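Local structure of phosphoenolpyruvate-protein phosphotransferase (Coxiella burnetii, 3TRC) at residues E77-L82 and E88-A93; L130-L135 and A146-L151; Q61-K66 and E110-F115; I47-D50 and Y55-M58. The protein probably transfers the phosphoryl group of phosphoenolpyruvate to a histidine of a protein, and is represented by its GAF domain. All coordinates share one frame; numbering follows the deposited sequence.

All four contacts reach a single antiparallel sheet, the framework of the GAF domain. Interaction 2 is fully buried and packs strand 125-134 against helix 142-164. Interaction 4 is also buried, but it joins neighbouring strands by backbone hydrogen bonds. Interaction 1 is partly buried and purely apolar between its segments, setting helix 78-86 against edge strand 90-92; its G81 and the Y55 of interaction 4 bind the same sodium ion. Interaction 3 lies nearer the surface, where a water bridges two loops next to the sheet. Strand 114-122 pairs with both strand 90-92 and strand 125-134, so F115 touches interaction 1 and H113 and G114 bond to Q134 of interaction 2.

Interaction 1 of 4, residues E77-L82 and E88-A93; sequences EGLIGL and EPINLA. With NA (sodium ion), chain C; PO4 (phosphate ion), chain B.
L82 and I90 mark the nearest approach of the two backbones, with CA atoms 8.3 Å apart, as helix 78-82 runs past strand 90-92 at an angle of 137°. At that spacing the main chains do not meet, and leucine and isoleucine side chains bridge the gap. L79 and L92 reach toward each other tip to tip, CD2 of L79 lying 3.7 Å from CD1 of L92. The other methyl of L79, CD1, turns to I90, 4.0 Å from its CD1. With CG anti to the backbone N (chi1 -168°), L79 carries its branched end toward the strand although its CB does not point that way. The extended chain of I90 crosses L82 at about a right angle, its CD1 coming 3.7 Å from CG of L82.

The backbone amides near the start of the helix meet an anion. A phosphate ion, probably from the crystallisation liquor, accepts nearly straight hydrogen bonds from L79 N to O4 (2.8 Å) and from I80 N to O3 (2.9 Å), as expected for amides near the start of a helix; K102 and R104 bind it as well. One residue on, the carbonyl O of G81 is a ligand of the sodium ion at 2.9 Å.

Within the GAF domain the contact joins helix 78-86 to an outermost strand of the sheet. I90 and L92 pair through their backbones with G117 and F115 of strand 114-122, while I80 rests on I129 and V131 of strand 125-134 and P89 packs on helix 142-164.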
loop_
_atom_site.group_PDB
_atom_site.type_symbol
_atom_site.label_atom_id
_atom_site.label_comp_id
_atom_site.label_asym_id
_atom_site.label_seq_id
_atom_site.Cartn_x
_atom_site.Cartn_y
_atom_site.Cartn_z
ATOM N N GLU A 77 -24.136 -6.784 15.075
ATOM C CA GLU A 77 -24.232 -6.497 16.502
ATOM C C GLU A 77 -23.063 -5.689 17.041
ATOM O O GLU A 77 -21.920 -5.852 16.611
ATOM C CB GLU A 77 -24.380 -7.790 17.305
ATOM C CG GLU A 77 -25.643 -8.565 16.988
ATOM C CD GLU A 77 -25.944 -9.623 18.032
ATOM O OE1 GLU A 77 -25.097 -9.833 18.928
ATOM O OE2 GLU A 77 -27.028 -10.238 17.956
ATOM N N GLY A 78 -23.360 -4.818 17.996
ATOM C CA GLY A 78 -22.334 -4.014 18.625
ATOM C C GLY A 78 -21.698 -2.992 17.705
ATOM O O GLY A 78 -22.127 -2.778 16.572
ATOM N N LEU A 79 -20.653 -2.350 18.209
ATOM C CA LEU A 79 -19.966 -1.314 17.470
ATOM C C LEU A 79 -19.202 -1.917 16.293
ATOM O O LEU A 79 -19.193 -1.364 15.195
ATOM C CB LEU A 79 -19.012 -0.576 18.409
ATOM C CG LEU A 79 -18.396 0.724 17.910
ATOM C CD1 LEU A 79 -19.474 1.667 17.375
ATOM C CD2 LEU A 79 -17.611 1.373 19.044
ATOM N N ILE A 80 -18.548 -3.046 16.527
ATOM C CA ILE A 80 -17.824 -3.716 15.454
ATOM C C ILE A 80 -18.784 -4.148 14.340
ATOM O O ILE A 80 -18.486 -3.987 13.151
ATOM C CB ILE A 80 -16.976 -4.887 15.994
ATOM C CG1 ILE A 80 -15.837 -4.322 16.846
ATOM C CG2 ILE A 80 -16.430 -5.732 14.857
ATOM C CD1 ILE A 80 -15.039 -5.354 17.623
ATOM N N GLY A 81 -19.945 -4.669 14.731
ATOM C CA GLY A 81 -20.992 -4.983 13.776
ATOM C C GLY A 81 -21.421 -3.758 12.989
ATOM O O GLY A 81 -21.673 -3.830 11.788
ATOM N N LEU A 82 -21.496 -2.614 13.661
ATOM C CA LEU A 82 -21.916 -1.393 12.984
ATOM C C LEU A 82 -20.899 -0.972 11.920
ATOM O O LEU A 82 -21.278 -0.553 10.827
ATOM C CB LEU A 82 -22.168 -0.279 14.000
ATOM C CG LEU A 82 -22.809 1.003 13.471
ATOM C CD1 LEU A 82 -24.124 0.702 12.747
ATOM C CD2 LEU A 82 -23.017 1.992 14.612
ATOM N N GLU A 88 -18.019 1.692 6.488
ATOM C CA GLU A 88 -17.320 2.962 6.661
ATOM C C GLU A 88 -16.590 2.920 7.988
ATOM O O GLU A 88 -17.001 2.203 8.900
ATOM C CB GLU A 88 -18.300 4.131 6.741
ATOM C CG GLU A 88 -19.242 4.317 5.580
ATOM C CD GLU A 88 -20.258 5.412 5.871
ATOM O OE1 GLU A 88 -20.285 5.898 7.026
ATOM O OE2 GLU A 88 -21.021 5.786 4.956
ATOM N N PRO A 89 -15.508 3.701 8.118
ATOM C CA PRO A 89 -14.851 3.749 9.426
ATOM C C PRO A 89 -15.726 4.384 10.503
ATOM O O PRO A 89 -16.521 5.288 10.226
ATOM C CB PRO A 89 -13.612 4.618 9.165
ATOM C CG PRO A 89 -13.377 4.514 7.691
ATOM C CD PRO A 89 -14.739 4.405 7.081
ATOM N N ILE A 90 -15.578 3.896 11.729
ATOM C CA ILE A 90 -16.147 4.550 12.896
ATOM C C ILE A 90 -14.982 4.957 13.793
ATOM O O ILE A 90 -14.180 4.121 14.214
ATOM C CB ILE A 90 -17.135 3.641 13.654
ATOM C CG1 ILE A 90 -18.290 3.233 12.733
ATOM C CG2 ILE A 90 -17.672 4.356 14.887
ATOM C CD1 ILE A 90 -19.362 2.392 13.419
ATOM N N ASN A 91 -14.886 6.255 14.056
ATOM C CA ASN A 91 -13.767 6.854 14.777
ATOM C C ASN A 91 -14.321 7.623 15.971
ATOM O O ASN A 91 -14.983 8.655 15.800
ATOM C CB ASN A 91 -13.037 7.798 13.819
ATOM C CG ASN A 91 -11.715 8.310 14.360
ATOM O OD1 ASN A 91 -11.459 8.289 15.557
ATOM N ND2 ASN A 91 -10.868 8.795 13.455
ATOM N N LEU A 92 -14.068 7.122 17.176
ATOM C CA LEU A 92 -14.669 7.687 18.383
ATOM C C LEU A 92 -13.630 7.964 19.462
ATOM O O LEU A 92 -12.612 7.281 19.544
ATOM C CB LEU A 92 -15.715 6.721 18.942
ATOM C CG LEU A 92 -16.781 6.245 17.957
ATOM C CD1 LEU A 92 -17.558 5.057 18.520
ATOM C CD2 LEU A 92 -17.711 7.385 17.588
ATOM N N ALA A 93 -13.906 8.954 20.305
ATOM C CA ALA A 93 -13.040 9.257 21.438
ATOM C C ALA A 93 -13.362 8.390 22.656
ATOM O O ALA A 93 -12.489 8.121 23.480
ATOM C CB ALA A 93 -13.139 10.727 21.803
HETATM NA NA NA C . -21.891 -6.501 10.688
HETATM P P PO4 B . -18.896 -4.520 20.434
HETATM O O1 PO4 B . -19.737 -5.748 20.671
HETATM O O2 PO4 B . -17.707 -4.530 21.371
HETATM O O3 PO4 B . -18.406 -4.479 19.012
HETATM O O4 PO4 B . -19.705 -3.279 20.718
#

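Interaction 2 of 4, residues L130-L135 and A146-L151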
loop_
_atom_site.group_PDB
_atom_site.type_symbol
_atom_site.label_atom_id
_atom_site.label_comp_id
_atom_site.label_asym_id
_atom_site.label_seq_id
_atom_site.Cartn_x
_atom_site.Cartn_y
_atom_site.Cartn_z
ATOM N N LEU A 130 -10.868 -4.254 10.955
ATOM C CA LEU A 130 -9.663 -3.894 11.696
ATOM C C LEU A 130 -10.065 -2.951 12.824
ATOM O O LEU A 130 -10.732 -1.947 12.590
ATOM C CB LEU A 130 -8.658 -3.216 10.758
ATOM C CG LEU A 130 -7.370 -2.653 11.365
ATOM C CD1 LEU A 130 -6.483 -3.797 11.816
ATOM C CD2 LEU A 130 -6.635 -1.771 10.355
ATOM N N VAL A 131 -9.672 -3.284 14.052
ATOM C CA VAL A 131 -10.100 -2.515 15.218
ATOM C C VAL A 131 -8.887 -2.018 15.988
ATOM O O VAL A 131 -8.081 -2.816 16.464
ATOM C CB VAL A 131 -10.983 -3.337 16.179
ATOM C CG1 VAL A 131 -11.350 -2.497 17.407
ATOM C CG2 VAL A 131 -12.243 -3.832 15.479
ATOM N N ILE A 132 -8.775 -0.699 16.113
ATOM C CA ILE A 132 -7.662 -0.081 16.819
ATOM C C ILE A 132 -8.208 0.641 18.053
ATOM O O ILE A 132 -9.197 1.356 17.972
ATOM C CB ILE A 132 -6.897 0.919 15.914
ATOM C CG1 ILE A 132 -6.490 0.262 14.587
ATOM C CG2 ILE A 132 -5.664 1.444 16.631
ATOM C CD1 ILE A 132 -7.482 0.493 13.452
ATOM N N GLN A 133 -7.579 0.427 19.202
ATOM C CA GLN A 133 -8.089 1.002 20.442
ATOM C C GLN A 133 -6.971 1.638 21.242
ATOM O O GLN A 133 -5.811 1.267 21.109
ATOM C CB GLN A 133 -8.778 -0.074 21.284
ATOM C CG GLN A 133 -9.857 -0.848 20.525
ATOM C CD GLN A 133 -10.489 -1.948 21.359
ATOM O OE1 GLN A 133 -10.081 -3.114 21.293
ATOM N NE2 GLN A 133 -11.491 -1.585 22.153
ATOM N N GLN A 134 -7.323 2.618 22.063
ATOM C CA GLN A 134 -6.346 3.206 22.963
ATOM C C GLN A 134 -6.995 3.563 24.289
ATOM O O GLN A 134 -8.209 3.739 24.373
ATOM C CB GLN A 134 -5.655 4.421 22.332
ATOM C CG GLN A 134 -6.590 5.495 21.828
ATOM C CD GLN A 134 -5.899 6.452 20.872
ATOM O OE1 GLN A 134 -4.721 6.288 20.552
ATOM N NE2 GLN A 134 -6.631 7.458 20.416
ATOM N N LEU A 135 -6.169 3.645 25.323
ATOM C CA LEU A 135 -6.637 3.970 26.659
ATOM C C LEU A 135 -7.118 5.416 26.763
ATOM O O LEU A 135 -8.070 5.704 27.489
ATOM C CB LEU A 135 -5.519 3.708 27.671
ATOM C CG LEU A 135 -5.043 2.255 27.761
ATOM C CD1 LEU A 135 -3.691 2.166 28.455
ATOM C CD2 LEU A 135 -6.078 1.383 28.463
ATOM N N ALA A 146 -6.382 7.740 7.735
ATOM C CA ALA A 146 -5.964 7.543 6.348
ATOM C C ALA A 146 -4.941 6.411 6.232
ATOM O O ALA A 146 -5.006 5.578 5.324
ATOM C CB ALA A 146 -5.401 8.840 5.775
ATOM N N PHE A 147 -3.998 6.384 7.162
ATOM C CA PHE A 147 -3.013 5.319 7.231
ATOM C C PHE A 147 -3.681 3.957 7.391
ATOM O O PHE A 147 -3.397 3.017 6.648
ATOM C CB PHE A 147 -2.073 5.569 8.404
ATOM C CG PHE A 147 -1.199 4.407 8.734
ATOM C CD1 PHE A 147 -0.064 4.145 7.992
ATOM C CD2 PHE A 147 -1.515 3.572 9.789
ATOM C CE1 PHE A 147 0.738 3.071 8.297
ATOM C CE2 PHE A 147 -0.716 2.502 10.093
ATOM C CZ PHE A 147 0.410 2.249 9.351
ATOM N N CYS A 148 -4.571 3.859 8.366
ATOM C CA CYS A 148 -5.236 2.592 8.655
ATOM C C CYS A 148 -6.159 2.136 7.520
ATOM O O CYS A 148 -6.259 0.942 7.231
ATOM C CB CYS A 148 -5.998 2.683 9.980
ATOM S SG CYS A 148 -4.983 2.744 11.465
ATOM N N VAL A 149 -6.840 3.082 6.884
ATOM C CA VAL A 149 -7.719 2.764 5.765
ATOM C C VAL A 149 -6.905 2.263 4.581
ATOM O O VAL A 149 -7.234 1.248 3.969
ATOM C CB VAL A 149 -8.581 3.972 5.356
ATOM C CG1 VAL A 149 -9.224 3.741 3.992
ATOM C CG2 VAL A 149 -9.636 4.240 6.413
ATOM N N THR A 150 -5.827 2.976 4.268
ATOM C CA THR A 150 -4.958 2.585 3.170
ATOM C C THR A 150 -4.396 1.196 3.422
ATOM O O THR A 150 -4.334 0.358 2.512
ATOM C CB THR A 150 -3.812 3.612 2.981
ATOM O OG1 THR A 150 -4.380 4.902 2.740
ATOM C CG2 THR A 150 -2.945 3.230 1.801
ATOM N N LEU A 151 -4.016 0.936 4.668
ATOM C CA LEU A 151 -3.518 -0.372 5.071
ATOM C C LEU A 151 -4.573 -1.470 4.893
ATOM O O LEU A 151 -4.265 -2.568 4.424
ATOM C CB LEU A 151 -3.059 -0.326 6.523
ATOM C CG LEU A 151 -2.445 -1.598 7.102
ATOM C CD1 LEU A 151 -1.225 -2.011 6.288
ATOM C CD2 LEU A 151 -2.079 -1.388 8.560
#
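I132 and C148 meet in the core of the GAF domain, where helix 142-164 lies across one face of the antiparallel sheet and strand 125-134 presents alternate side chains to it. L130 and I132 both point from the strand toward the helix, whereas V131 between them goes to the other face and packs on F115. From the helix, C148 faces the strand.

The sulfur of C148 and the end of I132 do not meet head on. CD1 of I132 comes to SG at 3.9 Å from the side, roughly perpendicular to the CB-SG bond. That sulfur stands anti to its own carbonyl carbon (chi1 -71°), which carries it along the strand in the direction of I132. L130 approaches a different part of the same residue: its CD2 methyl lies 4.2 Å from the carbonyl O of C148, a loose van der Waals contact beside the helix backbone. The two strand residues thus divide C148 between them, one taking the thiol and the other the main chain.

Neighbours close the layer. C148 also touches L116 and I118 of strand 114-122, L130 and F147 pack on L34 of helix 23-37, and F147 meets M6, I9 and L10 of helix 3-19. Farther round the helix, A146 and V149 pack on L7 and R11 of the second subunit. Inside the helix itself, the carbonyl O of A146 accepts two bonds from opposite faces of its plane, one from T150 N at 2.9 Å and one from T150 OG1 at 2.7 Å.

Interaction 3 of 4, residues Q61-K66 and E110-F115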
loop_
_atom_site.group_PDB
_atom_site.type_symbol
_atom_site.label_atom_id
_atom_site.label_comp_id
_atom_site.label_asym_id
_atom_site.label_seq_id
_atom_site.Cartn_x
_atom_site.Cartn_y
_atom_site.Cartn_z
ATOM N N GLN A 61 -3.111 -7.706 19.160
ATOM C CA GLN A 61 -2.083 -7.239 20.067
ATOM C C GLN A 61 -2.814 -6.443 21.138
ATOM O O GLN A 61 -3.531 -5.488 20.834
ATOM C CB GLN A 61 -1.076 -6.369 19.322
ATOM C CG GLN A 61 -0.115 -5.614 20.217
ATOM C CD GLN A 61 0.775 -6.529 21.031
ATOM O OE1 GLN A 61 1.068 -7.658 20.631
ATOM N NE2 GLN A 61 1.204 -6.047 22.193
ATOM N N GLY A 62 -2.674 -6.860 22.390
ATOM C CA GLY A 62 -3.312 -6.145 23.478
ATOM C C GLY A 62 -4.394 -6.956 24.162
ATOM O O GLY A 62 -4.645 -6.774 25.349
ATOM N N LEU A 63 -5.031 -7.849 23.411
ATOM C CA LEU A 63 -6.092 -8.696 23.941
ATOM C C LEU A 63 -5.565 -10.080 24.311
ATOM O O LEU A 63 -4.484 -10.481 23.887
ATOM C CB LEU A 63 -7.228 -8.843 22.923
ATOM C CG LEU A 63 -8.386 -7.839 22.960
ATOM C CD1 LEU A 63 -7.896 -6.417 23.187
ATOM C CD2 LEU A 63 -9.231 -7.943 21.694
ATOM N N ASN A 64 -6.348 -10.804 25.104
ATOM C CA ASN A 64 -6.054 -12.188 25.476
ATOM C C ASN A 64 -5.719 -13.025 24.237
ATOM O O ASN A 64 -6.567 -13.216 23.367
ATOM C CB ASN A 64 -7.292 -12.729 26.208
ATOM C CG ASN A 64 -7.204 -14.201 26.563
ATOM O OD1 ASN A 64 -6.216 -14.886 26.288
ATOM N ND2 ASN A 64 -8.268 -14.701 27.193
ATOM N N SER A 65 -4.482 -13.510 24.143
ATOM C CA SER A 65 -4.036 -14.184 22.920
ATOM C C SER A 65 -4.807 -15.471 22.623
ATOM O O SER A 65 -4.894 -15.906 21.468
ATOM C CB SER A 65 -2.528 -14.466 22.961
ATOM O OG SER A 65 -2.217 -15.508 23.875
ATOM N N LYS A 66 -5.359 -16.086 23.662
ATOM C CA LYS A 66 -6.081 -17.336 23.470
ATOM C C LYS A 66 -7.394 -17.093 22.738
ATOM O O LYS A 66 -7.979 -18.022 22.181
ATOM C CB LYS A 66 -6.324 -18.064 24.802
ATOM C CG LYS A 66 -6.668 -19.531 24.610
ATOM C CD LYS A 66 -7.153 -20.197 25.889
ATOM C CE LYS A 66 -7.669 -21.606 25.594
ATOM N NZ LYS A 66 -8.217 -22.280 26.809
ATOM N N GLU A 110 -8.184 -4.482 29.224
ATOM C CA GLU A 110 -7.986 -3.107 29.677
ATOM C C GLU A 110 -9.162 -2.214 29.291
ATOM O O GLU A 110 -9.910 -2.523 28.366
ATOM C CB GLU A 110 -6.688 -2.525 29.106
ATOM C CG GLU A 110 -5.418 -3.076 29.725
ATOM C CD GLU A 110 -4.269 -2.086 29.659
ATOM O OE1 GLU A 110 -4.172 -1.228 30.564
ATOM O OE2 GLU A 110 -3.467 -2.160 28.706
ATOM N N ASP A 111 -9.315 -1.103 30.005
ATOM C CA ASP A 111 -10.402 -0.164 29.752
ATOM C C ASP A 111 -10.060 0.813 28.632
ATOM O O ASP A 111 -9.564 1.911 28.885
ATOM C CB ASP A 111 -10.750 0.614 31.021
ATOM C CG ASP A 111 -11.589 -0.195 31.987
ATOM O OD1 ASP A 111 -12.529 -0.881 31.529
ATOM O OD2 ASP A 111 -11.305 -0.146 33.204
ATOM N N TYR A 112 -10.342 0.419 27.397
ATOM C CA TYR A 112 -10.070 1.288 26.256
ATOM C C TYR A 112 -11.194 2.284 26.037
ATOM O O TYR A 112 -12.336 2.060 26.449
ATOM C CB TYR A 112 -9.842 0.472 24.981
ATOM C CG TYR A 112 -8.759 -0.559 25.130
ATOM C CD1 TYR A 112 -7.441 -0.180 25.350
ATOM C CD2 TYR A 112 -9.050 -1.914 25.061
ATOM C CE1 TYR A 112 -6.442 -1.122 25.495
ATOM C CE2 TYR A 112 -8.059 -2.863 25.202
ATOM C CZ TYR A 112 -6.759 -2.465 25.420
ATOM O OH TYR A 112 -5.774 -3.416 25.562
ATOM N N HIS A 113 -10.861 3.392 25.389
ATOM C CA HIS A 113 -11.841 4.427 25.110
ATOM C C HIS A 113 -11.787 4.840 23.650
ATOM O O HIS A 113 -12.743 4.617 22.912
ATOM C CB HIS A 113 -11.643 5.614 26.054
ATOM C CG HIS A 113 -11.915 5.278 27.486
ATOM N ND1 HIS A 113 -13.167 5.393 28.050
ATOM C CD2 HIS A 113 -11.109 4.788 28.457
ATOM C CE1 HIS A 113 -13.116 5.010 29.314
ATOM N NE2 HIS A 113 -11.878 4.636 29.586
ATOM N N GLY A 114 -10.667 5.423 23.228
ATOM C CA GLY A 114 -10.483 5.772 21.828
ATOM C C GLY A 114 -10.647 4.538 20.959
ATOM O O GLY A 114 -10.174 3.464 21.320
ATOM N N PHE A 115 -11.307 4.697 19.814
ATOM C CA PHE A 115 -11.708 3.562 18.976
ATOM C C PHE A 115 -11.662 3.931 17.498
ATOM O O PHE A 115 -12.196 4.963 17.086
ATOM C CB PHE A 115 -13.134 3.125 19.353
ATOM C CG PHE A 115 -13.703 2.010 18.506
ATOM C CD1 PHE A 115 -14.341 2.281 17.299
ATOM C CD2 PHE A 115 -13.665 0.696 18.953
ATOM C CE1 PHE A 115 -14.892 1.253 16.533
ATOM C CE2 PHE A 115 -14.212 -0.340 18.193
ATOM C CZ PHE A 115 -14.827 -0.058 16.983
HETATM O O HOH W 1 -6.549 -5.514 27.280
#
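Y112 reaches across to G62 and L63, and following its side chain outward shows how a tyrosine can combine apolar packing with a polar tip. CB points toward the 61-66 loop. With CG placed beside the backbone N and anti to the carbonyl carbon (chi1 -55°), the ring extends over its own loop, and the carbonyl carbon of E110 sits 4.2 Å above one face, offset toward the rim. The side chain also packs on A42 of strand 42-49, Q133 of strand 125-134 and L135 just after it. Farther out, CE2 meets the CD1 methyl of L63 at 4.1 Å, the leucine crossing the tyrosine obliquely. L63 itself also rests on A42, S44 and E109.

At the tip, OH lies 3.5 Å from the carbonyl O of G62, too far for a direct bond, and a water mediates instead. This water is 2.8 Å from Y112 OH, donates to G62 O at 3.0 Å and accepts from E110 N at 2.7 Å. One molecule therefore ties together two loops with 43 residues between them. Next to this bridge, N64 OD1 accepts from K66 N, an Asx turn, and N64 N bonds to the carboxylate of E109.

The chemistry implies a modest join between loops beside the ends of the sheet strands: the ring carbon CE2, next to the hydroxyl end, supplies the apolar contact with L63, while the hydroxyl and two backbone groups share a single water, which satisfies G62 O and E110 N together.

Interaction 4 of 4, residues I47-D50 and Y55-M58. With NA (sodium ion), chain C.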
loop_
_atom_site.group_PDB
_atom_site.type_symbol
_atom_site.label_atom_id
_atom_site.label_comp_id
_atom_site.label_asym_id
_atom_site.label_seq_id
_atom_site.Cartn_x
_atom_site.Cartn_y
_atom_site.Cartn_z
ATOM N N ILE A 47 -11.969 -11.677 10.845
ATOM C CA ILE A 47 -12.323 -12.106 9.499
ATOM C C ILE A 47 -13.754 -12.638 9.492
ATOM O O ILE A 47 -14.181 -13.308 10.434
ATOM C CB ILE A 47 -11.331 -13.160 8.969
ATOM C CG1 ILE A 47 -9.940 -12.532 8.824
ATOM C CG2 ILE A 47 -11.788 -13.702 7.626
ATOM C CD1 ILE A 47 -8.955 -13.399 8.063
ATOM N N CYS A 48 -14.499 -12.315 8.436
ATOM C CA CYS A 48 -15.877 -12.783 8.315
ATOM C C CYS A 48 -15.964 -14.290 8.135
ATOM O O CYS A 48 -15.237 -14.875 7.326
ATOM C CB CYS A 48 -16.563 -12.114 7.128
ATOM S SG CYS A 48 -16.748 -10.350 7.296
ATOM N N ASP A 49 -16.868 -14.904 8.892
ATOM C CA ASP A 49 -17.227 -16.311 8.728
ATOM C C ASP A 49 -18.667 -16.303 8.240
ATOM O O ASP A 49 -19.602 -16.333 9.036
ATOM C CB ASP A 49 -17.114 -17.044 10.072
ATOM C CG ASP A 49 -17.389 -18.536 9.960
ATOM O OD1 ASP A 49 -17.800 -18.997 8.874
ATOM O OD2 ASP A 49 -17.198 -19.247 10.968
ATOM N N ASP A 50 -18.844 -16.225 6.923
ATOM C CA ASP A 50 -20.164 -16.000 6.352
ATOM C C ASP A 50 -21.160 -17.119 6.644
ATOM O O ASP A 50 -22.344 -16.854 6.810
ATOM C CB ASP A 50 -20.069 -15.711 4.849
ATOM C CG ASP A 50 -19.396 -14.376 4.554
ATOM O OD1 ASP A 50 -19.552 -13.439 5.359
ATOM O OD2 ASP A 50 -18.715 -14.259 3.517
ATOM N N TYR A 55 -18.089 -12.576 12.937
ATOM C CA TYR A 55 -16.702 -12.166 12.805
ATOM C C TYR A 55 -15.866 -13.027 13.728
ATOM O O TYR A 55 -16.239 -13.236 14.877
ATOM C CB TYR A 55 -16.559 -10.716 13.240
ATOM C CG TYR A 55 -17.365 -9.782 12.395
ATOM C CD1 TYR A 55 -16.971 -9.523 11.095
ATOM C CD2 TYR A 55 -18.511 -9.169 12.881
ATOM C CE1 TYR A 55 -17.671 -8.683 10.297
ATOM C CE2 TYR A 55 -19.243 -8.313 12.068
ATOM C CZ TYR A 55 -18.798 -8.082 10.770
ATOM O OH TYR A 55 -19.445 -7.245 9.902
ATOM N N VAL A 56 -14.733 -13.516 13.234
ATOM C CA VAL A 56 -13.835 -14.321 14.059
ATOM C C VAL A 56 -12.519 -13.593 14.278
ATOM O O VAL A 56 -11.896 -13.130 13.331
ATOM C CB VAL A 56 -13.532 -15.671 13.388
ATOM C CG1 VAL A 56 -12.678 -16.538 14.314
ATOM C CG2 VAL A 56 -14.824 -16.378 13.032
ATOM N N LEU A 57 -12.094 -13.474 15.530
ATOM C CA LEU A 57 -10.818 -12.824 15.806
ATOM C C LEU A 57 -9.688 -13.662 15.220
ATOM O O LEU A 57 -9.585 -14.860 15.502
ATOM C CB LEU A 57 -10.621 -12.660 17.312
ATOM C CG LEU A 57 -9.311 -11.986 17.709
ATOM C CD1 LEU A 57 -9.319 -10.520 17.276
ATOM C CD2 LEU A 57 -9.105 -12.102 19.218
HETATM N N MSE A 58 -8.839 -13.046 14.403
HETATM C CA MSE A 58 -7.764 -13.793 13.744
HETATM C C MSE A 58 -6.352 -13.308 14.093
HETATM O O MSE A 58 -5.364 -13.987 13.808
HETATM C CB MSE A 58 -7.992 -13.836 12.225
HETATM C CG MSE A 58 -9.192 -14.703 11.808
HETATM SE SE MSE A 58 -9.066 -16.572 12.380
HETATM C CE MSE A 58 -7.654 -17.128 11.162
HETATM NA NA NA C . -21.891 -6.501 10.688
#
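I47 and V56 form a hydrogen-bonded antiparallel pair in the beta hairpin of strands 42-49 and 54-61, part of the GAF domain sheet. I47 N donates to V56 O at 2.9 Å and V56 N donates back to I47 O at the same 2.9 Å. The next pair, C48 with Y55, is non-hydrogen-bonded and brings their side chains together on the face bearing helix 78-86. There the sulfur of C48 meets the ring obliquely, SG 3.6 Å from CE1 of Y55, a sulfur-aromatic contact.

The I47 side chain goes to the other face, against I159 and R163 of helix 142-164. Its CG1 lies 3.8 Å from CG of selenomethionine M58, whose CG is set anti to its carbonyl carbon (chi1 -69°); beyond it the chain bends, and the two side chains cross obliquely. Near the turn, D49 CB packs on V56 CG2 at 3.8 Å, while OD2 of D49 makes a salt bridge with R72 and a hydrogen bond with H52.

Y55 also carries the contact to the metal, which G81 and E85 bind too: in the plane of the ring and at its edge, the sodium ion is held by OH of Y55 at 2.7 Å.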